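Local coordinates for protein bile acid 7a-dehydratase, BaiE (Clostridium hiranonis DSM 13275, PDB 4L8P) that probably catalyses the 7-alpha-dehydration of bile-acid intermediates, as a trimeric lyase with a SnoaL-like, cystatin-like fold, at residues P107-D112 against G119-E124; A143-K148 against T161-I166. One frame throughout, in Å; residues are numbered along the deposited sequence.

Contact 1 of 2, residues P107-D112 against G119-E124; sequences PEITID and GRWYLE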
# COMPACT_ATOMS: atom_id res chain seq x y z
N PRO A 107 -4.78 -4.62 1.47
CA PRO A 107 -5.16 -6.02 1.64
C PRO A 107 -6.32 -6.21 2.63
O PRO A 107 -6.47 -5.44 3.62
CB PRO A 107 -3.89 -6.66 2.20
CG PRO A 107 -3.18 -5.54 2.89
CD PRO A 107 -3.44 -4.36 2.02
N GLU A 108 -7.14 -7.22 2.37
CA GLU A 108 -8.14 -7.73 3.30
C GLU A 108 -7.85 -9.23 3.48
O GLU A 108 -8.30 -10.05 2.66
CB GLU A 108 -9.53 -7.51 2.77
CG GLU A 108 -9.88 -6.05 2.48
CD GLU A 108 -11.11 -5.92 1.62
OE1 GLU A 108 -12.23 -6.16 2.11
OE2 GLU A 108 -10.93 -5.56 0.42
N ILE A 109 -7.10 -9.55 4.52
CA ILE A 109 -6.71 -10.92 4.84
C ILE A 109 -7.67 -11.52 5.89
O ILE A 109 -7.81 -10.98 7.03
CB ILE A 109 -5.26 -11.02 5.35
CG1 ILE A 109 -4.24 -10.26 4.45
CG2 ILE A 109 -4.88 -12.49 5.56
CD1 ILE A 109 -4.26 -10.68 3.00
N THR A 110 -8.29 -12.66 5.54
CA THR A 110 -9.11 -13.44 6.41
C THR A 110 -8.45 -14.78 6.66
O THR A 110 -8.21 -15.57 5.71
CB THR A 110 -10.51 -13.64 5.79
OG1 THR A 110 -11.07 -12.36 5.41
CG2 THR A 110 -11.43 -14.30 6.78
N ILE A 111 -8.15 -15.07 7.92
CA ILE A 111 -7.68 -16.40 8.29
C ILE A 111 -8.91 -17.32 8.43
O ILE A 111 -9.78 -17.08 9.25
CB ILE A 111 -6.85 -16.38 9.58
CG1 ILE A 111 -5.77 -15.27 9.54
CG2 ILE A 111 -6.23 -17.75 9.85
CD1 ILE A 111 -4.75 -15.33 8.41
N ASP A 112 -8.98 -18.35 7.59
CA ASP A 112 -10.16 -19.20 7.45
C ASP A 112 -10.12 -20.43 8.34
O ASP A 112 -11.17 -20.95 8.69
CB ASP A 112 -10.32 -19.66 5.99
CG ASP A 112 -10.55 -18.52 5.05
OD1 ASP A 112 -11.28 -17.56 5.42
OD2 ASP A 112 -9.96 -18.56 3.95
N GLY A 119 -7.05 -13.78 0.84
CA GLY A 119 -6.56 -12.42 0.82
C GLY A 119 -7.01 -11.63 -0.38
O GLY A 119 -6.67 -12.00 -1.51
N ARG A 120 -7.75 -10.55 -0.15
CA ARG A 120 -8.06 -9.59 -1.20
C ARG A 120 -6.96 -8.57 -1.30
O ARG A 120 -6.46 -8.03 -0.29
CB ARG A 120 -9.37 -8.90 -0.97
CG ARG A 120 -10.57 -9.83 -0.84
CD ARG A 120 -11.80 -8.94 -0.72
NE ARG A 120 -13.06 -9.66 -0.79
CZ ARG A 120 -13.82 -9.84 -1.88
NH1 ARG A 120 -13.49 -9.38 -3.08
NH2 ARG A 120 -14.97 -10.50 -1.75
N TRP A 121 -6.57 -8.29 -2.54
CA TRP A 121 -5.54 -7.31 -2.83
C TRP A 121 -6.02 -6.45 -3.97
O TRP A 121 -6.65 -6.94 -4.90
CB TRP A 121 -4.22 -7.96 -3.24
CG TRP A 121 -3.54 -8.69 -2.10
CD1 TRP A 121 -3.74 -9.98 -1.71
CD2 TRP A 121 -2.61 -8.12 -1.18
NE1 TRP A 121 -2.98 -10.26 -0.60
CE2 TRP A 121 -2.25 -9.14 -0.27
CE3 TRP A 121 -1.98 -6.87 -1.08
CZ2 TRP A 121 -1.32 -8.91 0.77
CZ3 TRP A 121 -1.04 -6.66 -0.08
CH2 TRP A 121 -0.70 -7.69 0.81
N TYR A 122 -5.65 -5.17 -3.91
CA TYR A 122 -6.02 -4.17 -4.95
C TYR A 122 -4.72 -3.93 -5.72
O TYR A 122 -3.76 -3.37 -5.18
CB TYR A 122 -6.51 -2.87 -4.26
CG TYR A 122 -7.14 -1.84 -5.20
CD1 TYR A 122 -6.65 -1.60 -6.48
CD2 TYR A 122 -8.24 -1.09 -4.78
CE1 TYR A 122 -7.24 -0.65 -7.32
CE2 TYR A 122 -8.85 -0.15 -5.61
CZ TYR A 122 -8.33 0.07 -6.87
OH TYR A 122 -8.95 0.98 -7.71
N LEU A 123 -4.66 -4.41 -6.96
CA LEU A 123 -3.44 -4.37 -7.79
C LEU A 123 -3.48 -3.23 -8.78
O LEU A 123 -4.48 -3.04 -9.44
CB LEU A 123 -3.32 -5.67 -8.60
CG LEU A 123 -2.39 -6.70 -8.04
CD1 LEU A 123 -0.92 -6.24 -8.18
CD2 LEU A 123 -2.81 -7.01 -6.61
N GLU A 124 -2.38 -2.50 -8.89
CA GLU A 124 -2.06 -1.70 -10.09
C GLU A 124 -0.85 -2.34 -10.77
O GLU A 124 0.13 -2.63 -10.12
CB GLU A 124 -1.70 -0.25 -9.73
CG GLU A 124 -1.52 0.54 -11.00
CD GLU A 124 -1.02 1.93 -10.88
OE1 GLU A 124 -0.59 2.40 -9.77
OE2 GLU A 124 -1.01 2.57 -11.97
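Pro107 lays its ring over one face of the Trp121 indole, with CB 3.5 Å from the centroid of the six-membered ring and only 6° off its normal, a CH-pi contact. CB and CG both reach the outer rim at CZ3 and CH2. Trp121 has CG beside its own backbone N (chi1 -69°), and its indole swings back from there toward the neighbouring strand to meet the proline. Ile109 meets the same side chain obliquely: its CD1 lies 3.8 Å from Trp121 NE1 and packs directly on Gly119 CA at 3.6 Å, with no side chain in between. The indole NE1 itself is satisfied by Tyr149 OH, and Lys46 makes a cation-pi contact with the ring.

On the other face of the sheet the Arg120 chain, extended from CG to NE with CG beside the backbone N, carries its methylene CD past the Glu108 carboxylate, 3.7 Å from OE2. The carboxylate and guanidinium planes are 24° apart, but Glu108 OE1 stays 4.6 Å from Arg120 NE, so any attraction between the charges is probably weak; the carboxylate forms its salt bridge with Arg51 of the second subunit.

Two backbone bonds hold the pair, Glu108 N to Arg120 O and Arg120 N to Glu108 O, each 2.9 Å. Pro107, lacking an N-H, adds a CA-H...O contact to Arg120 O. These strands, 98-111 and 116-129, form an antiparallel beta hairpin at one side of the curved sheet characteristic of the cystatin-like, SnoaL-like fold.

Contact 2 of 2, residues A143-K148 against T161-I166; sequences AFYTDK and TGYVRI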
# COMPACT_ATOMS: atom_id res chain seq x y z
N ALA A 143 -6.66 -4.32 -10.96
CA ALA A 143 -7.41 -5.54 -10.73
C ALA A 143 -7.70 -5.75 -9.26
O ALA A 143 -6.92 -5.33 -8.40
CB ALA A 143 -6.64 -6.74 -11.29
N PHE A 144 -8.84 -6.42 -8.98
CA PHE A 144 -9.15 -6.90 -7.63
C PHE A 144 -8.83 -8.40 -7.64
O PHE A 144 -9.49 -9.16 -8.34
CB PHE A 144 -10.62 -6.71 -7.32
CG PHE A 144 -11.08 -5.27 -7.33
CD1 PHE A 144 -10.50 -4.36 -6.47
CD2 PHE A 144 -12.13 -4.86 -8.16
CE1 PHE A 144 -10.93 -3.03 -6.45
CE2 PHE A 144 -12.56 -3.53 -8.14
CZ PHE A 144 -11.94 -2.64 -7.28
N TYR A 145 -7.86 -8.80 -6.83
CA TYR A 145 -7.45 -10.21 -6.66
C TYR A 145 -8.00 -10.74 -5.37
O TYR A 145 -8.08 -10.02 -4.35
CB TYR A 145 -5.92 -10.30 -6.63
CG TYR A 145 -5.30 -10.43 -8.00
CD1 TYR A 145 -5.12 -9.32 -8.81
CD2 TYR A 145 -4.95 -11.68 -8.52
CE1 TYR A 145 -4.59 -9.44 -10.08
CE2 TYR A 145 -4.40 -11.80 -9.80
CZ TYR A 145 -4.23 -10.68 -10.57
OH TYR A 145 -3.69 -10.78 -11.84
N THR A 146 -8.42 -12.00 -5.41
CA THR A 146 -8.73 -12.77 -4.20
C THR A 146 -7.87 -14.04 -4.18
O THR A 146 -8.15 -15.00 -4.90
CB THR A 146 -10.24 -13.07 -4.10
OG1 THR A 146 -10.95 -11.82 -4.14
CG2 THR A 146 -10.54 -13.76 -2.80
N ASP A 147 -6.84 -14.03 -3.34
CA ASP A 147 -5.85 -15.12 -3.21
C ASP A 147 -6.35 -16.16 -2.20
O ASP A 147 -7.08 -15.80 -1.25
CB ASP A 147 -4.54 -14.62 -2.60
CG ASP A 147 -3.76 -13.67 -3.49
OD1 ASP A 147 -4.06 -13.49 -4.70
OD2 ASP A 147 -2.76 -13.12 -2.98
N LYS A 148 -5.88 -17.39 -2.36
CA LYS A 148 -6.06 -18.44 -1.38
C LYS A 148 -4.65 -18.89 -0.94
O LYS A 148 -3.76 -19.14 -1.79
CB LYS A 148 -6.83 -19.63 -1.95
CG LYS A 148 -8.23 -19.30 -2.45
CD LYS A 148 -9.15 -18.90 -1.30
CE LYS A 148 -10.50 -18.37 -1.77
NZ LYS A 148 -11.39 -18.20 -0.58
N THR A 161 -5.38 -17.98 -7.09
CA THR A 161 -6.05 -16.70 -7.00
C THR A 161 -7.10 -16.59 -8.08
O THR A 161 -7.22 -17.45 -8.94
CB THR A 161 -5.03 -15.52 -7.06
OG1 THR A 161 -5.64 -14.31 -6.65
CG2 THR A 161 -4.47 -15.33 -8.46
N GLY A 162 -7.89 -15.54 -7.98
CA GLY A 162 -8.78 -15.11 -9.04
C GLY A 162 -8.86 -13.61 -9.04
O GLY A 162 -8.57 -12.95 -8.03
N TYR A 163 -9.26 -13.05 -10.17
CA TYR A 163 -9.33 -11.60 -10.25
C TYR A 163 -10.42 -11.07 -11.17
O TYR A 163 -10.88 -11.76 -12.09
CB TYR A 163 -7.97 -11.04 -10.67
CG TYR A 163 -7.52 -11.41 -12.07
CD1 TYR A 163 -6.81 -12.56 -12.31
CD2 TYR A 163 -7.81 -10.58 -13.16
CE1 TYR A 163 -6.37 -12.89 -13.58
CE2 TYR A 163 -7.37 -10.89 -14.44
CZ TYR A 163 -6.65 -12.05 -14.65
OH TYR A 163 -6.25 -12.35 -15.93
N VAL A 164 -10.79 -9.81 -10.90
CA VAL A 164 -11.58 -9.01 -11.79
C VAL A 164 -10.69 -7.86 -12.27
O VAL A 164 -10.16 -7.10 -11.47
CB VAL A 164 -12.81 -8.43 -11.06
CG1 VAL A 164 -13.54 -7.42 -11.95
CG2 VAL A 164 -13.73 -9.55 -10.64
N ARG A 165 -10.55 -7.73 -13.59
CA ARG A 165 -9.75 -6.66 -14.18
C ARG A 165 -10.61 -5.38 -14.16
O ARG A 165 -11.64 -5.33 -14.81
CB ARG A 165 -9.36 -7.08 -15.61
CG ARG A 165 -8.18 -6.36 -16.20
CD ARG A 165 -6.89 -6.92 -15.62
NE ARG A 165 -5.70 -6.43 -16.32
CZ ARG A 165 -4.74 -5.67 -15.80
NH1 ARG A 165 -4.76 -5.27 -14.54
NH2 ARG A 165 -3.69 -5.34 -16.56
N ILE A 166 -10.17 -4.36 -13.42
CA ILE A 166 -10.89 -3.09 -13.37
C ILE A 166 -10.80 -2.44 -14.75
O ILE A 166 -11.82 -2.02 -15.34
CB ILE A 166 -10.28 -2.15 -12.32
CG1 ILE A 166 -10.33 -2.80 -10.92
CG2 ILE A 166 -10.95 -0.78 -12.35
CD1 ILE A 166 -9.40 -2.14 -9.93
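Tyr145 and Tyr163 form the aromatic part of the contact, their rings running alongside each other in the same direction. The planes are 26° apart and offset with little overlap, the centroids 4.8 Å apart. What sits over the centre of the Tyr145 ring is Tyr163 CB, 3.5 Å from its centroid, a CH-pi contact; Tyr145 OH in turn reaches over the rim of the Tyr163 ring. Tyr163 has CG between its backbone N and carbonyl carbon (chi1 65°), which sets its ring alongside its partner. Phe144 lies on the sheet face opposite the tyrosines, and Ile166 reaches across to cover one face of its ring, CD1 3.8 Å from the Phe144 centroid.

Among polar contacts, Thr161 OG1 donates to the anti lone pair of Asp147 OD1 at 2.6 Å, and the same hydroxyl oxygen lies at the edge of the Tyr145 ring, 3.3 Å from CD2. Asp147 OD2 is salt-bridged to Lys46.

Backbone bonds run both ways between Phe144 and Val164, each 2.9 Å, and Thr146 N binds Gly162 O at 2.8 Å.

Strands 137-152 and 155-172 form an antiparallel beta hairpin, with 116-129 on the other side of 137-152. Tyr122 of strand 116-129 meets the Phe144 ring edge-to-face, Arg165 bridges to Asp125 and Glu168, and the second subunit packs on Phe144, Val164, Arg165 and Ile166.

Contacts 1 and 2 are successive hairpins of one antiparallel sheet, their centres about 9 Å apart, and strands 116-129 and 137-152 join them directly. Asp147 N lies 2.7 Å from Gly119 O and Leu123 N 2.8 Å from Ala143 O, both probable hydrogen bonds. Trp121 CD1 also packs on Asp147 OD2 at 3.5 Å, and Lys46 of helix 22-55 makes a cation-pi contact with Trp121 and a salt bridge with Asp147. Glu124, at the end of contact 1, binds sodium together with its counterparts in the other two subunits. The nickel ion is about 11 Å from the Trp121 side chain and about 12 Å from that of Ile166, so neither residue touches it.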